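Local coordinates for protein glycosyl hydrolase family 10 (Prevotella bryantii, PDB 4MGQ) that probably hydrolyses internal beta-1,4-xylosidic linkages in xylans as a whole enzyme, of which this chain is the calcium-bound carbohydrate-binding module, at residues T41-G46 against S97-L102; G46-L51 against A90-A95; T50-V55 against Q119-D124; V63-Q68 against P76-K81. All coordinates share one frame; numbering follows the deposited sequence.

Contact 1: residues T41-G46 against S97-L102; sequences TELQSG and SALKQL
L43 and L99 meet as a single antiparallel bridge, and this is the tight part of the contact. L43 N donates to L99 O at 2.8 Å, with the donor in the carbonyl plane. The return bond from L99 N to L43 O is longer, 3.1 Å, and its donor is tilted 32° from that plane. L43 O also receives the CA-H of A98. Both leucines are buried. Their CB atoms are 4.0 Å apart, and CD1 of L43 lies beside CB of L99.

The other side is exposed and held by charge and water. The E42 chain is extended, with CG anti to the backbone N (chi1 179°), and its CG lies 3.4 Å from L99 O. This lays OE1 against the A98 methyl and turns OE2 toward K100. The salt bridge from E42 OE2 to K100 NZ is long, 4.0 Å. One water fills in: it donates to E42 OE2 and to A98 O, and accepts from K100 NZ.

K100 and Q101 both face Q68, a classic beta bulge. A single bridge thus joins the loop between strands 34-37 and 48-57 to strand 99-105, within the beta-sandwich fold of a carbohydrate-binding module.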
loop_
_atom_site.group_PDB
_atom_site.type_symbol
_atom_site.label_atom_id
_atom_site.label_comp_id
_atom_site.label_asym_id
_atom_site.label_seq_id
_atom_site.Cartn_x
_atom_site.Cartn_y
_atom_site.Cartn_z
ATOM N N THR A 41 2.019 3.004 -14.718
ATOM C CA THR A 41 1.197 3.301 -15.885
ATOM C C THR A 41 -0.159 3.776 -15.383
ATOM O O THR A 41 -0.715 3.176 -14.474
ATOM C CB THR A 41 1.021 2.074 -16.794
ATOM O OG1 THR A 41 2.290 1.710 -17.341
ATOM C CG2 THR A 41 0.046 2.363 -17.939
ATOM N N GLU A 42 -0.675 4.858 -15.958
ATOM C CA GLU A 42 -1.999 5.359 -15.605
ATOM C C GLU A 42 -3.073 4.287 -15.799
ATOM O O GLU A 42 -3.054 3.551 -16.788
ATOM C CB GLU A 42 -2.318 6.598 -16.443
ATOM C CG GLU A 42 -3.672 7.211 -16.184
ATOM C CD GLU A 42 -3.828 8.528 -16.924
ATOM O OE1 GLU A 42 -4.102 8.492 -18.142
ATOM O OE2 GLU A 42 -3.650 9.587 -16.286
ATOM N N LEU A 43 -3.997 4.173 -14.844
ATOM C CA LEU A 43 -5.071 3.196 -14.970
ATOM C C LEU A 43 -6.054 3.645 -16.051
ATOM O O LEU A 43 -6.341 4.837 -16.183
ATOM C CB LEU A 43 -5.792 2.999 -13.633
ATOM C CG LEU A 43 -4.885 2.820 -12.410
ATOM C CD1 LEU A 43 -5.703 2.413 -11.188
ATOM C CD2 LEU A 43 -3.757 1.809 -12.666
ATOM N N GLN A 44 -6.538 2.684 -16.838
ATOM C CA GLN A 44 -7.405 2.971 -17.977
ATOM C C GLN A 44 -8.853 2.598 -17.719
ATOM O O GLN A 44 -9.157 1.521 -17.202
ATOM C CB GLN A 44 -6.909 2.229 -19.222
ATOM C CG GLN A 44 -5.462 2.522 -19.570
ATOM C CD GLN A 44 -4.929 1.576 -20.633
ATOM O OE1 GLN A 44 -3.956 0.846 -20.407
ATOM N NE2 GLN A 44 -5.569 1.579 -21.800
ATOM N N SER A 45 -9.750 3.497 -18.113
ATOM C CA SER A 45 -11.172 3.271 -17.962
ATOM C C SER A 45 -11.594 1.951 -18.613
ATOM O O SER A 45 -11.200 1.645 -19.747
ATOM C CB SER A 45 -11.956 4.445 -18.557
ATOM O OG SER A 45 -13.338 4.303 -18.293
ATOM N N GLY A 46 -12.377 1.164 -17.883
ATOM C CA GLY A 46 -12.866 -0.109 -18.384
ATOM C C GLY A 46 -11.993 -1.317 -18.081
ATOM O O GLY A 46 -12.405 -2.449 -18.309
ATOM N N SER A 97 -12.463 5.668 -15.040
ATOM C CA SER A 97 -11.876 6.843 -15.674
ATOM C C SER A 97 -10.371 6.661 -15.659
ATOM O O SER A 97 -9.879 5.662 -15.138
ATOM C CB SER A 97 -12.267 8.134 -14.950
ATOM O OG SER A 97 -11.668 8.203 -13.664
ATOM N N ALA A 98 -9.636 7.608 -16.227
ATOM C CA ALA A 98 -8.181 7.557 -16.145
ATOM C C ALA A 98 -7.735 7.937 -14.736
ATOM O O ALA A 98 -8.021 9.037 -14.269
ATOM C CB ALA A 98 -7.552 8.485 -17.172
ATOM N N LEU A 99 -7.033 7.031 -14.064
ATOM C CA LEU A 99 -6.634 7.240 -12.672
ATOM C C LEU A 99 -5.121 7.161 -12.537
ATOM O O LEU A 99 -4.502 6.239 -13.078
ATOM C CB LEU A 99 -7.305 6.196 -11.770
ATOM C CG LEU A 99 -8.829 6.107 -11.890
ATOM C CD1 LEU A 99 -9.324 4.735 -11.474
ATOM C CD2 LEU A 99 -9.485 7.204 -11.049
ATOM N N LYS A 100 -4.519 8.111 -11.831
ATOM C CA LYS A 100 -3.064 8.160 -11.764
ATOM C C LYS A 100 -2.487 7.958 -10.362
ATOM O O LYS A 100 -1.273 7.841 -10.208
ATOM C CB LYS A 100 -2.561 9.488 -12.330
ATOM C CG LYS A 100 -2.831 10.667 -11.445
ATOM C CD LYS A 100 -2.092 11.920 -11.930
ATOM C CE LYS A 100 -2.472 12.269 -13.362
ATOM N NZ LYS A 100 -3.952 12.429 -13.543
ATOM N N GLN A 101 -3.350 7.904 -9.343
ATOM C CA GLN A 101 -2.890 7.831 -7.958
ATOM C C GLN A 101 -3.791 6.923 -7.113
ATOM O O GLN A 101 -4.996 6.869 -7.341
ATOM C CB GLN A 101 -2.836 9.236 -7.351
ATOM C CG GLN A 101 -2.304 9.291 -5.928
ATOM C CD GLN A 101 -2.235 10.707 -5.374
ATOM O OE1 GLN A 101 -3.248 11.382 -5.241
ATOM N NE2 GLN A 101 -1.030 11.161 -5.071
ATOM N N LEU A 102 -3.198 6.194 -6.166
ATOM C CA LEU A 102 -3.973 5.497 -5.136
ATOM C C LEU A 102 -3.862 6.274 -3.840
ATOM O O LEU A 102 -2.760 6.491 -3.338
ATOM C CB LEU A 102 -3.469 4.063 -4.911
ATOM C CG LEU A 102 -3.555 3.113 -6.100
ATOM C CD1 LEU A 102 -3.114 1.710 -5.661
ATOM C CD2 LEU A 102 -4.944 3.087 -6.670
HETATM O O HOH W 1 -5.520 10.561 -14.238
#

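Contact 2: residues G46-L51 against A90-A95; sequences GKTYTL and AQAFEA
Y49 and F93 form the central hydrogen-bonded pair of two antiparallel strands, 48-51 and 90-94, at one edge of a five-stranded sheet in the beta-sandwich. The strand directions differ by 159°. Y49 N donates to F93 O and F93 N to Y49 O, both at 2.9 Å. L51 and Q91 make the next such pair.

The F93 ring leaves its backbone between N and the carbonyl carbon (chi1 69°). This swings the ring toward strand 48-51. Its CD1 comes to 3.4 Å from Y49 O, and CE1 and CZ lie against the Y49 CB. Y49 has CG anti to its carbonyl carbon (chi1 -63°). F93 O sits at the edge of the tyrosine ring, near its plane, and Y49 CE1 touches the A95 methyl. The tyrosine hydroxyl is hydrogen-bonded to Q44 N. F93 also packs on P78 and L120 inside the sandwich.

T48, T50, A92 and E94 lie on the outer face. Both threonines place OG1 anti to the carbonyl carbon, which sets T48 OG1 beside E94 CB and T50 OG1 3.6 Å from A92 CB. The T48 and E94 side chains cross at about a right angle. K96 takes E94 OE1 in a salt bridge. E94 is extended and runs toward the loop at G46; E94 OE2 ends 3.3 Å from G46 CA.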
loop_
_atom_site.group_PDB
_atom_site.type_symbol
_atom_site.label_atom_id
_atom_site.label_comp_id
_atom_site.label_asym_id
_atom_site.label_seq_id
_atom_site.Cartn_x
_atom_site.Cartn_y
_atom_site.Cartn_z
ATOM N N GLY A 46 -12.377 1.164 -17.883
ATOM C CA GLY A 46 -12.866 -0.109 -18.384
ATOM C C GLY A 46 -11.993 -1.317 -18.081
ATOM O O GLY A 46 -12.405 -2.449 -18.309
ATOM N N LYS A 47 -10.785 -1.082 -17.578
ATOM C CA LYS A 47 -9.878 -2.179 -17.243
ATOM C C LYS A 47 -9.960 -2.489 -15.755
ATOM O O LYS A 47 -10.130 -1.581 -14.939
ATOM C CB LYS A 47 -8.431 -1.839 -17.626
ATOM C CG LYS A 47 -8.145 -1.865 -19.130
ATOM C CD LYS A 47 -6.653 -1.718 -19.395
ATOM C CE LYS A 47 -6.310 -1.962 -20.863
ATOM N NZ LYS A 47 -4.830 -1.942 -21.059
ATOM N N THR A 48 -9.841 -3.765 -15.409
ATOM C CA THR A 48 -9.844 -4.162 -14.006
ATOM C C THR A 48 -8.430 -4.365 -13.480
ATOM O O THR A 48 -7.600 -5.017 -14.117
ATOM C CB THR A 48 -10.669 -5.430 -13.790
ATOM O OG1 THR A 48 -12.043 -5.127 -14.056
ATOM C CG2 THR A 48 -10.551 -5.927 -12.353
ATOM N N TYR A 49 -8.176 -3.794 -12.309
ATOM C CA TYR A 49 -6.864 -3.826 -11.677
ATOM C C TYR A 49 -6.983 -4.528 -10.340
ATOM O O TYR A 49 -8.008 -4.430 -9.675
ATOM C CB TYR A 49 -6.315 -2.408 -11.497
ATOM C CG TYR A 49 -6.099 -1.727 -12.819
ATOM C CD1 TYR A 49 -7.145 -1.085 -13.464
ATOM C CD2 TYR A 49 -4.856 -1.763 -13.438
ATOM C CE1 TYR A 49 -6.954 -0.471 -14.703
ATOM C CE2 TYR A 49 -4.650 -1.152 -14.666
ATOM C CZ TYR A 49 -5.710 -0.522 -15.294
ATOM O OH TYR A 49 -5.520 0.069 -16.517
ATOM N N THR A 50 -5.937 -5.242 -9.952
ATOM C CA THR A 50 -5.977 -6.006 -8.707
ATOM C C THR A 50 -4.881 -5.538 -7.767
ATOM O O THR A 50 -3.693 -5.597 -8.097
ATOM C CB THR A 50 -5.828 -7.520 -8.969
ATOM O OG1 THR A 50 -6.908 -7.971 -9.794
ATOM C CG2 THR A 50 -5.841 -8.307 -7.662
ATOM N N LEU A 51 -5.285 -5.039 -6.600
ATOM C CA LEU A 51 -4.325 -4.648 -5.576
ATOM C C LEU A 51 -3.997 -5.862 -4.718
ATOM O O LEU A 51 -4.897 -6.470 -4.150
ATOM C CB LEU A 51 -4.895 -3.521 -4.700
ATOM C CG LEU A 51 -4.008 -3.031 -3.551
ATOM C CD1 LEU A 51 -2.745 -2.338 -4.056
ATOM C CD2 LEU A 51 -4.786 -2.088 -2.627
ATOM N N ALA A 90 -6.149 -9.328 -1.670
ATOM C CA ALA A 90 -6.259 -9.261 -3.120
ATOM C C ALA A 90 -7.619 -8.685 -3.466
ATOM O O ALA A 90 -8.647 -9.337 -3.259
ATOM C CB ALA A 90 -6.071 -10.638 -3.759
ATOM N N GLN A 91 -7.631 -7.456 -3.967
ATOM C CA GLN A 91 -8.890 -6.780 -4.264
ATOM C C GLN A 91 -8.878 -6.209 -5.671
ATOM O O GLN A 91 -8.048 -5.366 -5.996
ATOM C CB GLN A 91 -9.170 -5.654 -3.258
ATOM C CG GLN A 91 -9.429 -6.113 -1.829
ATOM C CD GLN A 91 -10.705 -6.929 -1.690
ATOM O OE1 GLN A 91 -11.640 -6.798 -2.484
ATOM N NE2 GLN A 91 -10.743 -7.788 -0.676
ATOM N N ALA A 92 -9.825 -6.659 -6.486
ATOM C CA ALA A 92 -9.947 -6.182 -7.855
ATOM C C ALA A 92 -10.980 -5.069 -7.941
ATOM O O ALA A 92 -11.931 -5.024 -7.155
ATOM C CB ALA A 92 -10.323 -7.319 -8.779
ATOM N N PHE A 93 -10.796 -4.179 -8.906
ATOM C CA PHE A 93 -11.754 -3.101 -9.150
ATOM C C PHE A 93 -11.587 -2.608 -10.585
ATOM O O PHE A 93 -10.469 -2.576 -11.105
ATOM C CB PHE A 93 -11.542 -1.950 -8.154
ATOM C CG PHE A 93 -10.260 -1.189 -8.378
ATOM C CD1 PHE A 93 -9.041 -1.707 -7.943
ATOM C CD2 PHE A 93 -10.266 0.015 -9.060
ATOM C CE1 PHE A 93 -7.853 -1.026 -8.172
ATOM C CE2 PHE A 93 -9.084 0.696 -9.289
ATOM C CZ PHE A 93 -7.878 0.177 -8.840
ATOM N N GLU A 94 -12.691 -2.232 -11.224
ATOM C CA GLU A 94 -12.637 -1.660 -12.564
ATOM C C GLU A 94 -12.478 -0.146 -12.509
ATOM O O GLU A 94 -13.250 0.539 -11.836
ATOM C CB GLU A 94 -13.901 -2.013 -13.352
ATOM C CG GLU A 94 -13.937 -1.403 -14.740
ATOM C CD GLU A 94 -15.292 -1.550 -15.424
ATOM O OE1 GLU A 94 -16.160 -2.281 -14.906
ATOM O OE2 GLU A 94 -15.491 -0.920 -16.478
ATOM N N ALA A 95 -11.471 0.371 -13.199
ATOM C CA ALA A 95 -11.307 1.809 -13.334
ATOM C C ALA A 95 -12.471 2.363 -14.143
ATOM O O ALA A 95 -12.837 1.792 -15.167
ATOM C CB ALA A 95 -9.984 2.139 -14.006
#

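Contact 3: residues T50-V55 against Q119-D124; sequences TLKLRV and QLLDPD
Two neighbouring strands of the five-stranded antiparallel sheet meet here, through the pairs T50 with L121, L51 with L120 and K52 with Q119. Four backbone bonds join them. The shortest runs from Q119 N to K52 O, 2.7 Å.

T50, K52, Q119 and L121 share the outer face. The K52 chain is extended and lies across L121 at about a right angle. Its CE is 3.5 Å from L121 CD1, tighter than usual for two carbons. Q119 is extended as well and crosses K52 obliquely, with NE2 3.5 Å from K52 CD. The amide and the ammonium do not bond directly. A water accepts from both, 2.7 Å from Q119 NE2 and 2.9 Å from K52 NZ.

This strand pair lies at the middle of the sheet of a beta-sandwich carbohydrate-binding module. Strand 111-121 also carries D116, a calcium ligand, and R54 NH2 is hydrogen-bonded to D116 OD2.

L51 and L120 point to the inner face, toward the second sheet. L51 CG is anti to the backbone N (chi1 178°), and its CD1 reaches Q119 O at 3.4 Å. L120 CD1 turns back to the other strand, 3.7 Å from T50 O and 4.1 Å from L51 CB.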
loop_
_atom_site.group_PDB
_atom_site.type_symbol
_atom_site.label_atom_id
_atom_site.label_comp_id
_atom_site.label_asym_id
_atom_site.label_seq_id
_atom_site.Cartn_x
_atom_site.Cartn_y
_atom_site.Cartn_z
ATOM N N THR A 50 -5.937 -5.242 -9.952
ATOM C CA THR A 50 -5.977 -6.006 -8.707
ATOM C C THR A 50 -4.881 -5.538 -7.767
ATOM O O THR A 50 -3.693 -5.597 -8.097
ATOM C CB THR A 50 -5.828 -7.520 -8.969
ATOM O OG1 THR A 50 -6.908 -7.971 -9.794
ATOM C CG2 THR A 50 -5.841 -8.307 -7.662
ATOM N N LEU A 51 -5.285 -5.039 -6.600
ATOM C CA LEU A 51 -4.325 -4.648 -5.576
ATOM C C LEU A 51 -3.997 -5.862 -4.718
ATOM O O LEU A 51 -4.897 -6.470 -4.150
ATOM C CB LEU A 51 -4.895 -3.521 -4.700
ATOM C CG LEU A 51 -4.008 -3.031 -3.551
ATOM C CD1 LEU A 51 -2.745 -2.338 -4.056
ATOM C CD2 LEU A 51 -4.786 -2.088 -2.627
ATOM N N LYS A 52 -2.719 -6.224 -4.635
ATOM C CA LYS A 52 -2.284 -7.279 -3.723
ATOM C C LYS A 52 -1.307 -6.715 -2.722
ATOM O O LYS A 52 -0.481 -5.869 -3.071
ATOM C CB LYS A 52 -1.613 -8.429 -4.477
ATOM C CG LYS A 52 -2.498 -9.152 -5.449
ATOM C CD LYS A 52 -1.721 -10.346 -6.027
ATOM C CE LYS A 52 -2.522 -11.081 -7.065
ATOM N NZ LYS A 52 -1.711 -12.204 -7.642
ATOM N N LEU A 53 -1.360 -7.214 -1.491
ATOM C CA LEU A 53 -0.375 -6.841 -0.483
ATOM C C LEU A 53 -0.545 -7.727 0.739
ATOM O O LEU A 53 -1.486 -8.522 0.799
ATOM C CB LEU A 53 -0.521 -5.356 -0.115
ATOM C CG LEU A 53 -1.814 -4.912 0.583
ATOM C CD1 LEU A 53 -1.470 -4.164 1.871
ATOM C CD2 LEU A 53 -2.703 -4.070 -0.316
ATOM N N ARG A 54 0.375 -7.626 1.693
ATOM C CA ARG A 54 0.072 -8.126 3.031
ATOM C C ARG A 54 0.040 -6.933 3.970
ATOM O O ARG A 54 0.753 -5.949 3.766
ATOM C CB ARG A 54 1.069 -9.194 3.510
ATOM C CG ARG A 54 2.526 -8.781 3.570
ATOM C CD ARG A 54 3.399 -9.931 4.129
ATOM N NE ARG A 54 4.773 -9.477 4.266
ATOM C CZ ARG A 54 5.513 -9.621 5.361
ATOM N NH1 ARG A 54 5.026 -10.260 6.418
ATOM N NH2 ARG A 54 6.746 -9.143 5.388
ATOM N N VAL A 55 -0.797 -7.027 4.998
ATOM C CA VAL A 55 -1.011 -5.900 5.888
ATOM C C VAL A 55 -1.161 -6.394 7.325
ATOM O O VAL A 55 -1.611 -7.520 7.558
ATOM C CB VAL A 55 -2.258 -5.089 5.465
ATOM C CG1 VAL A 55 -3.527 -5.936 5.596
ATOM C CG2 VAL A 55 -2.358 -3.794 6.270
ATOM N N GLN A 119 1.500 -4.978 -4.754
ATOM C CA GLN A 119 1.439 -5.070 -6.214
ATOM C C GLN A 119 0.135 -4.469 -6.704
ATOM O O GLN A 119 -0.873 -4.491 -5.993
ATOM C CB GLN A 119 1.528 -6.524 -6.682
ATOM C CG GLN A 119 2.732 -7.278 -6.176
ATOM C CD GLN A 119 2.756 -8.717 -6.669
ATOM O OE1 GLN A 119 3.812 -9.256 -6.987
ATOM N NE2 GLN A 119 1.601 -9.348 -6.704
ATOM N N LEU A 120 0.139 -3.970 -7.934
ATOM C CA LEU A 120 -1.101 -3.556 -8.573
ATOM C C LEU A 120 -1.059 -4.073 -9.993
ATOM O O LEU A 120 -0.294 -3.561 -10.812
ATOM C CB LEU A 120 -1.273 -2.041 -8.560
ATOM C CG LEU A 120 -2.588 -1.532 -9.155
ATOM C CD1 LEU A 120 -3.805 -1.909 -8.287
ATOM C CD2 LEU A 120 -2.530 -0.026 -9.407
ATOM N N LEU A 121 -1.846 -5.110 -10.259
ATOM C CA LEU A 121 -1.755 -5.825 -11.533
ATOM C C LEU A 121 -2.821 -5.393 -12.520
ATOM O O LEU A 121 -4.006 -5.354 -12.196
ATOM C CB LEU A 121 -1.836 -7.325 -11.275
ATOM C CG LEU A 121 -0.896 -7.499 -10.082
ATOM C CD1 LEU A 121 -1.269 -8.628 -9.179
ATOM C CD2 LEU A 121 0.568 -7.523 -10.494
ATOM N N ASP A 122 -2.401 -5.069 -13.739
ATOM C CA ASP A 122 -3.366 -4.718 -14.769
ATOM C C ASP A 122 -3.988 -6.024 -15.304
ATOM O O ASP A 122 -3.622 -7.101 -14.830
ATOM C CB ASP A 122 -2.701 -3.824 -15.845
ATOM C CG ASP A 122 -1.774 -4.571 -16.804
ATOM O OD1 ASP A 122 -1.662 -5.810 -16.775
ATOM O OD2 ASP A 122 -1.153 -3.860 -17.621
ATOM N N PRO A 123 -4.967 -5.947 -16.234
ATOM C CA PRO A 123 -5.606 -7.198 -16.658
ATOM C C PRO A 123 -4.660 -8.236 -17.269
ATOM O O PRO A 123 -4.974 -9.427 -17.232
ATOM C CB PRO A 123 -6.616 -6.733 -17.713
ATOM C CG PRO A 123 -6.913 -5.334 -17.367
ATOM C CD PRO A 123 -5.649 -4.767 -16.801
ATOM N N ASP A 124 -3.531 -7.798 -17.817
ATOM C CA ASP A 124 -2.589 -8.730 -18.439
ATOM C C ASP A 124 -1.630 -9.318 -17.409
ATOM O O ASP A 124 -0.932 -10.303 -17.681
ATOM C CB ASP A 124 -1.802 -8.041 -19.552
ATOM C CG ASP A 124 -2.697 -7.534 -20.669
ATOM O OD1 ASP A 124 -3.620 -8.271 -21.068
ATOM O OD2 ASP A 124 -2.481 -6.396 -21.129
HETATM O O HOH W 2 -6.748 -7.368 -12.459
HETATM O O HOH W 3 0.915 -11.242 -8.524
#

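Contact 4: residues V63-Q68 against P76-K81; sequences VTVWPQ and PTPSFK
V63-Q68 and P76-K81 run antiparallel, the directions of their touching parts 166° apart, and form one regular bridge. V63 and F80 exchange two backbone bonds: V63 N to F80 O at 2.7 Å and F80 N to V63 O at 3.0 Å. Beyond this pair a side chain takes over. V65 N donates almost straight (175°) to S79 OG at 2.9 Å. That hydroxyl is also hydrogen-bonded to T77 OG1, 2.8 Å away, and either could be the donor. S79 OG lies anti to its own carbonyl carbon (chi1 -66°), a position that brings it to the strand.

V63 and F80 lie side by side and point the same way. V63 CB sits over one face of the F80 ring, 3.8 Å from its centroid, in a CH-pi contact. V65 CG2 meets F80 CE1. V65 CG1 lies 3.8 Å from P78 CG, the two side chains crossing at about a right angle. P67 CG and P78 CD reach toward each other at 4.0 Å. F80 also packs on L51, L53 and V55 of the facing sheet.

The two segments belong to the hairpin of strands 61-69 and 80-82. Its chemistry is divided: the S79 hydroxyl, with T77 OG1 bonded to it, extends the polar link where backbone pairing stops, and valine, proline and phenylalanine supply apolar surface for the sandwich interior.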
loop_
_atom_site.group_PDB
_atom_site.type_symbol
_atom_site.label_atom_id
_atom_site.label_comp_id
_atom_site.label_asym_id
_atom_site.label_seq_id
_atom_site.Cartn_x
_atom_site.Cartn_y
_atom_site.Cartn_z
ATOM N N VAL A 63 -9.313 -0.654 5.665
ATOM C CA VAL A 63 -8.373 0.294 5.091
ATOM C C VAL A 63 -8.952 0.780 3.769
ATOM O O VAL A 63 -9.109 0.012 2.812
ATOM C CB VAL A 63 -6.970 -0.312 4.874
ATOM C CG1 VAL A 63 -6.056 0.730 4.250
ATOM C CG2 VAL A 63 -6.386 -0.789 6.212
ATOM N N THR A 64 -9.302 2.059 3.735
ATOM C CA THR A 64 -9.943 2.653 2.569
ATOM C C THR A 64 -8.917 3.126 1.539
ATOM O O THR A 64 -7.945 3.803 1.891
ATOM C CB THR A 64 -10.825 3.838 3.001
ATOM O OG1 THR A 64 -11.829 3.357 3.894
ATOM C CG2 THR A 64 -11.498 4.482 1.808
ATOM N N VAL A 65 -9.137 2.743 0.283
ATOM C CA VAL A 65 -8.292 3.185 -0.828
ATOM C C VAL A 65 -9.150 3.812 -1.920
ATOM O O VAL A 65 -10.037 3.157 -2.460
ATOM C CB VAL A 65 -7.476 2.025 -1.445
ATOM C CG1 VAL A 65 -6.580 2.553 -2.553
ATOM C CG2 VAL A 65 -6.624 1.311 -0.379
ATOM N N TRP A 66 -8.906 5.083 -2.232
ATOM C CA TRP A 66 -9.613 5.753 -3.326
ATOM C C TRP A 66 -8.653 6.031 -4.472
ATOM O O TRP A 66 -7.722 6.821 -4.310
ATOM C CB TRP A 66 -10.232 7.086 -2.880
ATOM C CG TRP A 66 -11.260 7.001 -1.796
ATOM C CD1 TRP A 66 -12.110 5.961 -1.530
ATOM C CD2 TRP A 66 -11.545 8.014 -0.830
ATOM N NE1 TRP A 66 -12.906 6.273 -0.442
ATOM C CE2 TRP A 66 -12.573 7.528 0.001
ATOM C CE3 TRP A 66 -11.022 9.290 -0.586
ATOM C CZ2 TRP A 66 -13.095 8.277 1.058
ATOM C CZ3 TRP A 66 -11.540 10.032 0.458
ATOM C CH2 TRP A 66 -12.562 9.518 1.276
ATOM N N PRO A 67 -8.879 5.395 -5.630
ATOM C CA PRO A 67 -8.120 5.770 -6.832
ATOM C C PRO A 67 -8.469 7.194 -7.256
ATOM O O PRO A 67 -9.605 7.615 -7.069
ATOM C CB PRO A 67 -8.588 4.762 -7.881
ATOM C CG PRO A 67 -9.126 3.588 -7.074
ATOM C CD PRO A 67 -9.783 4.264 -5.884
ATOM N N GLN A 68 -7.520 7.913 -7.839
ATOM C CA GLN A 68 -7.740 9.321 -8.140
ATOM C C GLN A 68 -7.162 9.716 -9.489
ATOM O O GLN A 68 -6.010 9.421 -9.784
ATOM C CB GLN A 68 -7.119 10.188 -7.045
ATOM C CG GLN A 68 -7.192 11.683 -7.333
ATOM C CD GLN A 68 -8.528 12.284 -6.929
ATOM O OE1 GLN A 68 -9.025 12.031 -5.819
ATOM N NE2 GLN A 68 -9.110 13.104 -7.816
ATOM N N PRO A 76 -16.130 1.447 -7.636
ATOM C CA PRO A 76 -15.535 0.405 -6.797
ATOM C C PRO A 76 -14.070 0.710 -6.530
ATOM O O PRO A 76 -13.440 1.415 -7.313
ATOM C CB PRO A 76 -15.676 -0.855 -7.649
ATOM C CG PRO A 76 -15.541 -0.340 -9.052
ATOM C CD PRO A 76 -16.187 1.037 -9.051
ATOM N N THR A 77 -13.536 0.174 -5.442
ATOM C CA THR A 77 -12.168 0.447 -5.053
ATOM C C THR A 77 -11.482 -0.830 -4.597
ATOM O O THR A 77 -12.149 -1.840 -4.367
ATOM C CB THR A 77 -12.104 1.457 -3.899
ATOM O OG1 THR A 77 -12.663 0.851 -2.731
ATOM C CG2 THR A 77 -12.848 2.750 -4.229
ATOM N N PRO A 78 -10.146 -0.785 -4.446
ATOM C CA PRO A 78 -9.455 -1.924 -3.844
ATOM C C PRO A 78 -9.360 -1.819 -2.322
ATOM O O PRO A 78 -8.407 -2.323 -1.738
ATOM C CB PRO A 78 -8.069 -1.859 -4.478
ATOM C CG PRO A 78 -7.837 -0.374 -4.689
ATOM C CD PRO A 78 -9.206 0.205 -5.012
ATOM N N SER A 79 -10.337 -1.170 -1.693
ATOM C CA SER A 79 -10.342 -1.056 -0.236
ATOM C C SER A 79 -10.324 -2.455 0.372
ATOM O O SER A 79 -10.875 -3.402 -0.205
ATOM C CB SER A 79 -11.564 -0.280 0.243
ATOM O OG SER A 79 -11.498 1.062 -0.197
ATOM N N PHE A 80 -9.687 -2.591 1.527
ATOM C CA PHE A 80 -9.499 -3.917 2.097
ATOM C C PHE A 80 -9.590 -3.872 3.609
ATOM O O PHE A 80 -9.900 -2.830 4.198
ATOM C CB PHE A 80 -8.151 -4.507 1.652
ATOM C CG PHE A 80 -6.961 -3.641 1.975
ATOM C CD1 PHE A 80 -6.568 -2.624 1.117
ATOM C CD2 PHE A 80 -6.220 -3.859 3.128
ATOM C CE1 PHE A 80 -5.477 -1.832 1.407
ATOM C CE2 PHE A 80 -5.112 -3.073 3.426
ATOM C CZ PHE A 80 -4.740 -2.056 2.554
ATOM N N LYS A 81 -9.330 -5.012 4.238
ATOM C CA LYS A 81 -9.406 -5.100 5.690
ATOM C C LYS A 81 -8.077 -5.562 6.264
ATOM O O LYS A 81 -7.304 -6.250 5.599
ATOM C CB LYS A 81 -10.532 -6.049 6.113
ATOM C CG LYS A 81 -11.922 -5.593 5.675
ATOM C CD LYS A 81 -12.995 -6.539 6.181
ATOM C CE LYS A 81 -14.384 -6.072 5.765
ATOM N NZ LYS A 81 -14.858 -4.934 6.603
#

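From the N terminus, the loop at 41-46 comes first and closes onto 97-102 in contact 1. Residues 46-51 follow and pair with 90-95, so contact 2 lies within the span of contact 1 and shares G46 with it. Strand 48-57 then continues into contact 3, which uses T50 and L51 again but pairs with 119-124. Contact 3 starts inside the span of contact 1 and ends beyond it, so the two cross. Contact 4, the hairpin 63-68 with 76-81, falls within all three spans. Contacts 2 and 3 build one sheet on both edges of strand 48-57. Contacts 1 and 4 meet in the other sheet, where Q68 bonds to K100 and Q101. P78 and F80 of contact 4 pack on L51, joining the two sheets.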